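PDB 7JRM: F5/8 type C domain protein from Clostridium perfringens, which probably helps an O-glycopeptidase recognise mucin glycans, the crystallised portion comprising its second family 51 carbohydrate-binding module and INT domains. Local coordinates for residues E177-R182 / P186-V191; Q378-G383 / V445-E450; V293-V298 / D324-T329. All coordinates share one frame; numbering follows the deposited sequence.

Interaction 1: E177-R182 / P186-V191; sequences ETDVMR and PKKRLV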
loop_
_atom_site.group_PDB
_atom_site.type_symbol
_atom_site.label_atom_id
_atom_site.label_comp_id
_atom_site.label_asym_id
_atom_site.label_seq_id
_atom_site.Cartn_x
_atom_site.Cartn_y
_atom_site.Cartn_z
ATOM N N GLU A 177 4.454 -38.643 14.702
ATOM C CA GLU A 177 5.423 -39.073 15.700
ATOM C C GLU A 177 6.820 -38.919 15.121
ATOM O O GLU A 177 7.009 -38.882 13.902
ATOM C CB GLU A 177 5.179 -40.520 16.141
ATOM C CG GLU A 177 5.612 -41.563 15.125
ATOM C CD GLU A 177 5.298 -42.976 15.576
ATOM O OE1 GLU A 177 5.000 -43.167 16.773
ATOM O OE2 GLU A 177 5.346 -43.895 14.731
ATOM N N THR A 178 7.798 -38.824 16.017
ATOM C CA THR A 178 9.198 -38.750 15.642
ATOM C C THR A 178 9.861 -40.106 15.863
ATOM O O THR A 178 9.253 -41.050 16.374
ATOM C CB THR A 178 9.919 -37.662 16.444
ATOM O OG1 THR A 178 10.040 -38.075 17.811
ATOM C CG2 THR A 178 9.153 -36.351 16.380
ATOM N N ASP A 179 11.126 -40.202 15.468
ATOM C CA ASP A 179 11.942 -41.343 15.847
ATOM C C ASP A 179 12.378 -41.187 17.302
ATOM O O ASP A 179 11.978 -40.254 18.003
ATOM C CB ASP A 179 13.150 -41.472 14.921
ATOM C CG ASP A 179 12.777 -41.377 13.455
ATOM O OD1 ASP A 179 11.728 -41.932 13.067
ATOM O OD2 ASP A 179 13.538 -40.746 12.691
ATOM N N VAL A 180 13.213 -42.111 17.769
ATOM C CA VAL A 180 13.800 -41.969 19.095
ATOM C C VAL A 180 14.805 -40.826 19.056
ATOM O O VAL A 180 15.793 -40.872 18.313
ATOM C CB VAL A 180 14.454 -43.277 19.556
ATOM C CG1 VAL A 180 15.411 -43.014 20.707
ATOM C CG2 VAL A 180 13.388 -44.283 19.963
ATOM N N MET A 181 14.551 -39.787 19.846
ATOM C CA MET A 181 15.388 -38.596 19.863
ATOM C C MET A 181 16.334 -38.658 21.054
ATOM O O MET A 181 15.903 -38.922 22.181
ATOM C CB MET A 181 14.532 -37.331 19.928
ATOM C CG MET A 181 13.961 -36.914 18.583
ATOM S SD MET A 181 13.109 -35.330 18.638
ATOM C CE MET A 181 14.462 -34.221 18.255
ATOM N N ARG A 182 17.614 -38.420 20.800
ATOM C CA ARG A 182 18.648 -38.472 21.817
ATOM C C ARG A 182 19.198 -37.068 22.067
ATOM O O ARG A 182 18.681 -36.074 21.548
ATOM C CB ARG A 182 19.737 -39.460 21.395
ATOM C CG ARG A 182 19.178 -40.734 20.780
ATOM C CD ARG A 182 20.216 -41.840 20.713
ATOM N NE ARG A 182 19.595 -43.149 20.530
ATOM C CZ ARG A 182 19.176 -43.924 21.525
ATOM N NH1 ARG A 182 19.310 -43.524 22.783
ATOM N NH2 ARG A 182 18.620 -45.099 21.264
ATOM N N PRO A 186 19.170 -33.239 16.488
ATOM C CA PRO A 186 18.648 -31.884 16.277
ATOM C C PRO A 186 17.131 -31.850 16.379
ATOM O O PRO A 186 16.448 -32.848 16.139
ATOM C CB PRO A 186 19.123 -31.534 14.862
ATOM C CG PRO A 186 20.292 -32.433 14.618
ATOM C CD PRO A 186 19.987 -33.703 15.355
ATOM N N LYS A 187 16.609 -30.679 16.742
ATOM C CA LYS A 187 15.181 -30.531 16.982
ATOM C C LYS A 187 14.378 -30.869 15.731
ATOM O O LYS A 187 14.796 -30.586 14.605
ATOM C CB LYS A 187 14.868 -29.107 17.447
ATOM C CG LYS A 187 15.145 -28.028 16.409
ATOM C CD LYS A 187 14.801 -26.646 16.943
ATOM C CE LYS A 187 14.710 -25.622 15.820
ATOM N NZ LYS A 187 15.903 -25.662 14.926
ATOM N N LYS A 188 13.221 -31.490 15.938
ATOM C CA LYS A 188 12.334 -31.893 14.858
ATOM C C LYS A 188 11.036 -31.100 14.925
ATOM O O LYS A 188 10.584 -30.706 16.004
ATOM C CB LYS A 188 12.033 -33.394 14.923
ATOM C CG LYS A 188 13.195 -34.285 14.510
ATOM C CD LYS A 188 12.864 -35.754 14.725
ATOM C CE LYS A 188 14.084 -36.637 14.513
ATOM N NZ LYS A 188 14.628 -36.515 13.132
ATOM N N ARG A 189 10.439 -30.871 13.759
ATOM C CA ARG A 189 9.201 -30.115 13.648
ATOM C C ARG A 189 8.033 -31.057 13.391
ATOM O O ARG A 189 8.157 -32.024 12.634
ATOM C CB ARG A 189 9.291 -29.080 12.524
ATOM C CG ARG A 189 8.143 -28.083 12.500
ATOM C CD ARG A 189 8.382 -26.993 11.467
ATOM N NE ARG A 189 7.357 -25.955 11.516
ATOM C CZ ARG A 189 7.110 -25.100 10.529
ATOM N NH1 ARG A 189 7.816 -25.155 9.407
ATOM N NH2 ARG A 189 6.157 -24.187 10.662
ATOM N N LEU A 190 6.900 -30.770 14.029
ATOM C CA LEU A 190 5.676 -31.541 13.853
ATOM C C LEU A 190 4.544 -30.584 13.515
ATOM O O LEU A 190 4.225 -29.692 14.309
ATOM C CB LEU A 190 5.338 -32.350 15.109
ATOM C CG LEU A 190 6.359 -33.400 15.554
ATOM C CD1 LEU A 190 5.912 -34.070 16.845
ATOM C CD2 LEU A 190 6.586 -34.435 14.461
ATOM N N VAL A 191 3.943 -30.766 12.342
ATOM C CA VAL A 191 2.823 -29.952 11.879
ATOM C C VAL A 191 1.654 -30.895 11.640
ATOM O O VAL A 191 1.688 -31.710 10.708
ATOM C CB VAL A 191 3.169 -29.162 10.611
ATOM C CG1 VAL A 191 2.005 -28.270 10.209
ATOM C CG2 VAL A 191 4.428 -28.335 10.828
#
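Met181 and Lys188 carry most of the apolar contact, their side chains lying alongside each other and running in opposite senses. The sulfur SD of Met181 rests against CD of Lys188 at 3.9 Å, so the aliphatic shaft of the lysine, not its ammonium group, does the packing. A bend at the thioether (chi3 90°) swings the methyl out of the line of the chain, and CE of Met181 lies 3.2 Å from O of Pro186, a tight approach. Thr178 extends the packing from its methyl branch: CG2 meets CD2 of Leu190 at 3.7 Å, the two side chains crossing at about a right angle, while CB of Thr178 sits 3.9 Å from CD of Lys188.

This is face-to-face packing between the two sheets of the beta-sandwich in the NPCBM-type module. Strand 173-182 is the outermost strand of one sheet and pairs with strand 163-170, whereas strand 188-193 pairs with strand 145-152 in the other; the chain crosses from one sheet to the other between Arg182 and Lys188.

The charged component is looser. OD2 of Asp179 stands 4.4 Å from NZ of Lys188, beyond salt-bridge range, and can contribute at most a longer-range attraction.

Polar bonding of 177-182 is directed elsewhere. OG1 of Thr178 donates to O of Asp179 at 2.9 Å, in the carbonyl plane and on a lone pair (C=O...donor angle 138°), and is also hydrogen-bonded to N of Phe166. Arg182 forms a salt bridge with Asp208, a residue of the calcium site.

Interaction 2: Q378-G383 / V445-E450; sequences QFIAAG and VLFEDE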
loop_
_atom_site.group_PDB
_atom_site.type_symbol
_atom_site.label_atom_id
_atom_site.label_comp_id
_atom_site.label_asym_id
_atom_site.label_seq_id
_atom_site.Cartn_x
_atom_site.Cartn_y
_atom_site.Cartn_z
ATOM N N GLN A 378 1.645 43.778 -16.788
ATOM C CA GLN A 378 0.395 43.735 -17.527
ATOM C C GLN A 378 -0.221 45.129 -17.605
ATOM O O GLN A 378 0.139 46.042 -16.857
ATOM C CB GLN A 378 -0.590 42.768 -16.868
ATOM C CG GLN A 378 -0.008 41.401 -16.550
ATOM C CD GLN A 378 0.161 40.541 -17.785
ATOM O OE1 GLN A 378 -0.803 40.264 -18.497
ATOM N NE2 GLN A 378 1.391 40.113 -18.046
ATOM N N PHE A 379 -1.161 45.289 -18.534
ATOM C CA PHE A 379 -1.950 46.513 -18.631
ATOM C C PHE A 379 -3.365 46.129 -19.034
ATOM O O PHE A 379 -3.585 45.656 -20.153
ATOM C CB PHE A 379 -1.355 47.503 -19.629
ATOM C CG PHE A 379 -2.219 48.706 -19.860
ATOM C CD1 PHE A 379 -2.363 49.668 -18.874
ATOM C CD2 PHE A 379 -2.909 48.865 -21.050
ATOM C CE1 PHE A 379 -3.166 50.773 -19.076
ATOM C CE2 PHE A 379 -3.713 49.968 -21.259
ATOM C CZ PHE A 379 -3.842 50.923 -20.269
ATOM N N ILE A 380 -4.318 46.342 -18.135
ATOM C CA ILE A 380 -5.711 45.975 -18.354
ATOM C C ILE A 380 -6.511 47.268 -18.424
ATOM O O ILE A 380 -6.793 47.896 -17.397
ATOM C CB ILE A 380 -6.237 45.044 -17.256
ATOM C CG1 ILE A 380 -5.253 43.895 -17.019
ATOM C CG2 ILE A 380 -7.608 44.505 -17.629
ATOM C CD1 ILE A 380 -4.470 44.014 -15.727
ATOM N N ALA A 381 -6.877 47.675 -19.636
ATOM C CA ALA A 381 -7.741 48.834 -19.838
ATOM C C ALA A 381 -9.161 48.445 -19.450
ATOM O O ALA A 381 -9.887 47.828 -20.233
ATOM C CB ALA A 381 -7.670 49.310 -21.283
ATOM N N ALA A 382 -9.562 48.804 -18.233
ATOM C CA ALA A 382 -10.832 48.367 -17.668
ATOM C C ALA A 382 -12.002 49.272 -18.041
ATOM O O ALA A 382 -13.096 49.101 -17.495
ATOM C CB ALA A 382 -10.716 48.262 -16.147
ATOM N N GLY A 383 -11.800 50.225 -18.943
ATOM C CA GLY A 383 -12.899 51.017 -19.456
ATOM C C GLY A 383 -13.184 52.267 -18.643
ATOM O O GLY A 383 -12.347 52.780 -17.893
ATOM N N VAL A 445 -4.623 51.039 -10.916
ATOM C CA VAL A 445 -4.689 49.989 -9.907
ATOM C C VAL A 445 -3.382 49.212 -9.996
ATOM O O VAL A 445 -3.240 48.297 -10.812
ATOM C CB VAL A 445 -5.905 49.081 -10.106
ATOM C CG1 VAL A 445 -5.939 47.992 -9.041
ATOM C CG2 VAL A 445 -7.190 49.897 -10.097
ATOM N N LEU A 446 -2.416 49.578 -9.158
ATOM C CA LEU A 446 -1.124 48.909 -9.154
ATOM C C LEU A 446 -1.220 47.588 -8.403
ATOM O O LEU A 446 -1.826 47.509 -7.330
ATOM C CB LEU A 446 -0.057 49.797 -8.510
ATOM C CG LEU A 446 0.228 51.194 -9.076
ATOM C CD1 LEU A 446 1.682 51.574 -8.834
ATOM C CD2 LEU A 446 -0.105 51.295 -10.555
ATOM N N PHE A 447 -0.618 46.545 -8.972
ATOM C CA PHE A 447 -0.607 45.240 -8.329
ATOM C C PHE A 447 0.706 44.537 -8.637
ATOM O O PHE A 447 1.310 44.750 -9.692
ATOM C CB PHE A 447 -1.803 44.380 -8.768
ATOM C CG PHE A 447 -1.670 43.793 -10.147
ATOM C CD1 PHE A 447 -2.097 44.501 -11.258
ATOM C CD2 PHE A 447 -1.144 42.523 -10.330
ATOM C CE1 PHE A 447 -1.988 43.963 -12.526
ATOM C CE2 PHE A 447 -1.028 41.981 -11.595
ATOM C CZ PHE A 447 -1.451 42.700 -12.694
ATOM N N GLU A 448 1.141 43.697 -7.700
ATOM C CA GLU A 448 2.370 42.937 -7.863
ATOM C C GLU A 448 2.279 41.652 -7.052
ATOM O O GLU A 448 1.639 41.607 -5.998
ATOM C CB GLU A 448 3.600 43.755 -7.442
ATOM C CG GLU A 448 3.737 43.967 -5.942
ATOM C CD GLU A 448 4.552 45.200 -5.601
ATOM O OE1 GLU A 448 5.762 45.217 -5.911
ATOM O OE2 GLU A 448 3.985 46.151 -5.022
ATOM N N ASP A 449 2.920 40.607 -7.567
ATOM C CA ASP A 449 2.971 39.307 -6.911
ATOM C C ASP A 449 4.155 38.544 -7.491
ATOM O O ASP A 449 4.914 39.071 -8.309
ATOM C CB ASP A 449 1.653 38.544 -7.088
ATOM C CG ASP A 449 1.454 37.466 -6.037
ATOM O OD1 ASP A 449 1.769 37.719 -4.855
ATOM O OD2 ASP A 449 0.981 36.366 -6.394
ATOM N N GLU A 450 4.311 37.293 -7.058
ATOM C CA GLU A 450 5.393 36.451 -7.554
ATOM C C GLU A 450 5.242 36.217 -9.052
ATOM O O GLU A 450 4.476 35.348 -9.480
ATOM C CB GLU A 450 5.426 35.118 -6.802
ATOM C CG GLU A 450 6.513 34.162 -7.274
ATOM C CD GLU A 450 7.858 34.844 -7.444
ATOM O OE1 GLU A 450 8.247 35.115 -8.600
ATOM O OE2 GLU A 450 8.527 35.106 -6.423
#
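Phe447 reaches Ile380 because its CG lies between the backbone N and the carbonyl carbon (chi1 76°), which tilts the ring toward strand 372-384. Ile380 answers with CG1 beside its backbone N, and an unstaggered chi2 of 107° brings CD1 to the ring. Both residues belong to one mixed sheet, in which short parallel strands with leucine-rich-repeat-like spacing continue into antiparallel strands, an organisation that recalls the internalins. Strand 452-461 lies between the two segments, parallel to 372-384 and antiparallel to 440-449, so the side chains meet over the strand that separates them. The CA atoms of Ile380 and Val445, 9.4 Å apart, agree with a spacing of two strands.

CD1 of Ile380 approaches CE1 of Phe447 at 4.1 Å; the methyl comes in obliquely and the side chains cross at about a right angle. Gln378 touches the same ring differently: its CB lies near the ring plane, at the edge, 4.3 Å from CZ of Phe447. The amide turns away, with OE1 hydrogen-bonded to N of Val358 and NE2 to O of Met353, which leaves the methylene part of this buried glutamine to the aromatic contact. The ring of Phe452 also meets that of Phe447, their planes at about 55°. Within its own strand the phenyl has a polar neighbour as well, O of Val445 lying in the ring plane 4.0 Å from CD1 of Phe447.

Interaction 3: V293-V298 / D324-T329; sequences VDLNAV and DMYSLT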
loop_
_atom_site.group_PDB
_atom_site.type_symbol
_atom_site.label_atom_id
_atom_site.label_comp_id
_atom_site.label_asym_id
_atom_site.label_seq_id
_atom_site.Cartn_x
_atom_site.Cartn_y
_atom_site.Cartn_z
ATOM N N VAL A 293 -11.310 10.471 -22.138
ATOM C CA VAL A 293 -11.183 11.816 -22.687
ATOM C C VAL A 293 -11.509 11.785 -24.174
ATOM O O VAL A 293 -11.560 10.717 -24.792
ATOM C CB VAL A 293 -9.777 12.402 -22.453
ATOM C CG1 VAL A 293 -9.388 12.312 -20.990
ATOM C CG2 VAL A 293 -8.754 11.691 -23.319
ATOM N N ASP A 294 -11.729 12.961 -24.757
ATOM C CA ASP A 294 -11.932 13.106 -26.196
ATOM C C ASP A 294 -10.907 14.123 -26.686
ATOM O O ASP A 294 -11.123 15.332 -26.572
ATOM C CB ASP A 294 -13.357 13.542 -26.518
ATOM C CG ASP A 294 -13.616 13.656 -28.014
ATOM O OD1 ASP A 294 -12.793 13.161 -28.812
ATOM O OD2 ASP A 294 -14.648 14.248 -28.389
ATOM N N LEU A 295 -9.793 13.630 -27.227
ATOM C CA LEU A 295 -8.741 14.509 -27.724
ATOM C C LEU A 295 -9.157 15.293 -28.962
ATOM O O LEU A 295 -8.380 16.136 -29.424
ATOM C CB LEU A 295 -7.481 13.696 -28.026
ATOM C CG LEU A 295 -6.849 12.945 -26.852
ATOM C CD1 LEU A 295 -5.525 12.323 -27.267
ATOM C CD2 LEU A 295 -6.659 13.868 -25.658
ATOM N N ASN A 296 -10.353 15.053 -29.498
ATOM C CA ASN A 296 -10.846 15.765 -30.669
ATOM C C ASN A 296 -11.875 16.837 -30.335
ATOM O O ASN A 296 -12.222 17.631 -31.215
ATOM C CB ASN A 296 -11.458 14.778 -31.670
ATOM C CG ASN A 296 -10.463 13.741 -32.148
ATOM O OD1 ASN A 296 -10.739 12.542 -32.122
ATOM N ND2 ASN A 296 -9.298 14.198 -32.586
ATOM N N ALA A 297 -12.368 16.881 -29.098
ATOM C CA ALA A 297 -13.382 17.860 -28.727
ATOM C C ALA A 297 -12.807 19.271 -28.758
ATOM O O ALA A 297 -11.673 19.508 -28.332
ATOM C CB ALA A 297 -13.937 17.548 -27.339
ATOM N N VAL A 298 -13.599 20.212 -29.262
ATOM C CA VAL A 298 -13.157 21.596 -29.390
ATOM C C VAL A 298 -13.212 22.274 -28.028
ATOM O O VAL A 298 -14.156 22.079 -27.253
ATOM C CB VAL A 298 -14.014 22.343 -30.430
ATOM C CG1 VAL A 298 -15.495 22.205 -30.109
ATOM C CG2 VAL A 298 -13.611 23.810 -30.508
ATOM N N ASP A 324 -4.812 19.022 -28.656
ATOM C CA ASP A 324 -3.926 20.165 -28.842
ATOM C C ASP A 324 -3.522 20.763 -27.500
ATOM O O ASP A 324 -2.345 21.064 -27.275
ATOM C CB ASP A 324 -4.602 21.226 -29.711
ATOM C CG ASP A 324 -4.634 20.848 -31.177
ATOM O OD1 ASP A 324 -3.650 20.251 -31.661
ATOM O OD2 ASP A 324 -5.642 21.154 -31.846
ATOM N N MET A 325 -4.488 20.927 -26.590
ATOM C CA MET A 325 -4.194 21.523 -25.290
ATOM C C MET A 325 -3.255 20.644 -24.474
ATOM O O MET A 325 -2.362 21.150 -23.786
ATOM C CB MET A 325 -5.492 21.779 -24.524
ATOM C CG MET A 325 -6.408 22.798 -25.178
ATOM S SD MET A 325 -5.675 24.444 -25.263
ATOM C CE MET A 325 -5.328 24.756 -23.537
ATOM N N TYR A 326 -3.437 19.321 -24.543
ATOM C CA TYR A 326 -2.570 18.407 -23.808
ATOM C C TYR A 326 -1.129 18.450 -24.300
ATOM O O TYR A 326 -0.228 18.012 -23.577
ATOM C CB TYR A 326 -3.101 16.975 -23.913
ATOM C CG TYR A 326 -4.240 16.657 -22.969
ATOM C CD1 TYR A 326 -4.803 17.642 -22.167
ATOM C CD2 TYR A 326 -4.753 15.368 -22.880
ATOM C CE1 TYR A 326 -5.844 17.353 -21.304
ATOM C CE2 TYR A 326 -5.795 15.069 -22.021
ATOM C CZ TYR A 326 -6.336 16.066 -21.234
ATOM O OH TYR A 326 -7.373 15.778 -20.376
ATOM N N SER A 327 -0.893 18.968 -25.503
ATOM C CA SER A 327 0.436 18.972 -26.097
ATOM C C SER A 327 1.255 20.212 -25.753
ATOM O O SER A 327 2.446 20.252 -26.079
ATOM C CB SER A 327 0.329 18.837 -27.619
ATOM O OG SER A 327 0.321 20.106 -28.244
ATOM N N LEU A 328 0.659 21.217 -25.109
ATOM C CA LEU A 328 1.411 22.405 -24.718
ATOM C C LEU A 328 2.306 22.098 -23.526
ATOM O O LEU A 328 1.820 21.774 -22.436
ATOM C CB LEU A 328 0.482 23.569 -24.379
ATOM C CG LEU A 328 -0.236 24.373 -25.471
ATOM C CD1 LEU A 328 0.692 24.675 -26.642
ATOM C CD2 LEU A 328 -1.523 23.716 -25.939
ATOM N N THR A 329 3.617 22.201 -23.733
ATOM C CA THR A 329 4.573 22.241 -22.636
ATOM C C THR A 329 5.110 23.640 -22.392
ATOM O O THR A 329 5.516 23.951 -21.268
ATOM C CB THR A 329 5.747 21.292 -22.906
ATOM O OG1 THR A 329 6.463 21.726 -24.069
ATOM C CG2 THR A 329 5.246 19.871 -23.119
#
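Leu295 and Val293 both touch Tyr326, but at different points along the phenol. The leucine crosses the tyrosine at about a right angle and brings one methyl, CD2, against the CD2-CE2 part of the ring: Leu295 CD2 is 3.7 Å from Tyr326 CD2 and 3.9 Å from Tyr326 CE2. The approach is oblique, and the methyl spans the bond between those two ring carbons. Val293 points the opposite way to the tyrosine, and its CG1 comes to 4.1 Å from Tyr326 OH, so the hydroxyl end is met by a methyl group. With CG anti to its carbonyl carbon (chi1 -80°), Tyr326 sends its ring off the helix toward the loop and can reach both aliphatic residues.

Leu295 sits within a type I beta turn from Asp294 to Ala297, closed by N of Ala297 bonding to O of Asp294 at 3.2 Å. An Asx turn is superposed on it: N of Asn296 donates to OD1 of Asp294, also at 3.2 Å and with an N-H...O angle of 156°, approaching from above the carboxylate plane.

In the partner segment, O of Asp324 accepts two bonds from Ser327, from its N and from its OG. Tyr326 also makes a cation-pi contact with Lys346. Backbone bonds of Leu295 with Gly323 and of Ala297 with Leu322 join the surface loop between helices 273-288 and 304-314 directly to the short helix 322-326, while Met325 packs on Ile310 of helix 304-314 and Thr329 leads into the parallel strands of the mixed sheet.

Overall arrangement
Along the chain the three contacts come in series: interaction 1, then interaction 3, then interaction 2. Interaction 1 joins the two sheets of the carbohydrate-binding sandwich, while the other two lie on the opposite side of the chain's centre. Centres of interactions 1 and 2 are 87 Å apart, and those of 1 and 3 are 71 Å apart; helices 232-242, 251-270 and 273-288 come between them in sequence. Interactions 2 and 3 are closer, about 16 Å between nearest atoms, yet do not touch. Helix 322-326 of interaction 3 precedes strand 330-332, an outer strand of the sheet containing interaction 2. The elongated chain thus holds its binding module well apart from its C-terminal sheet.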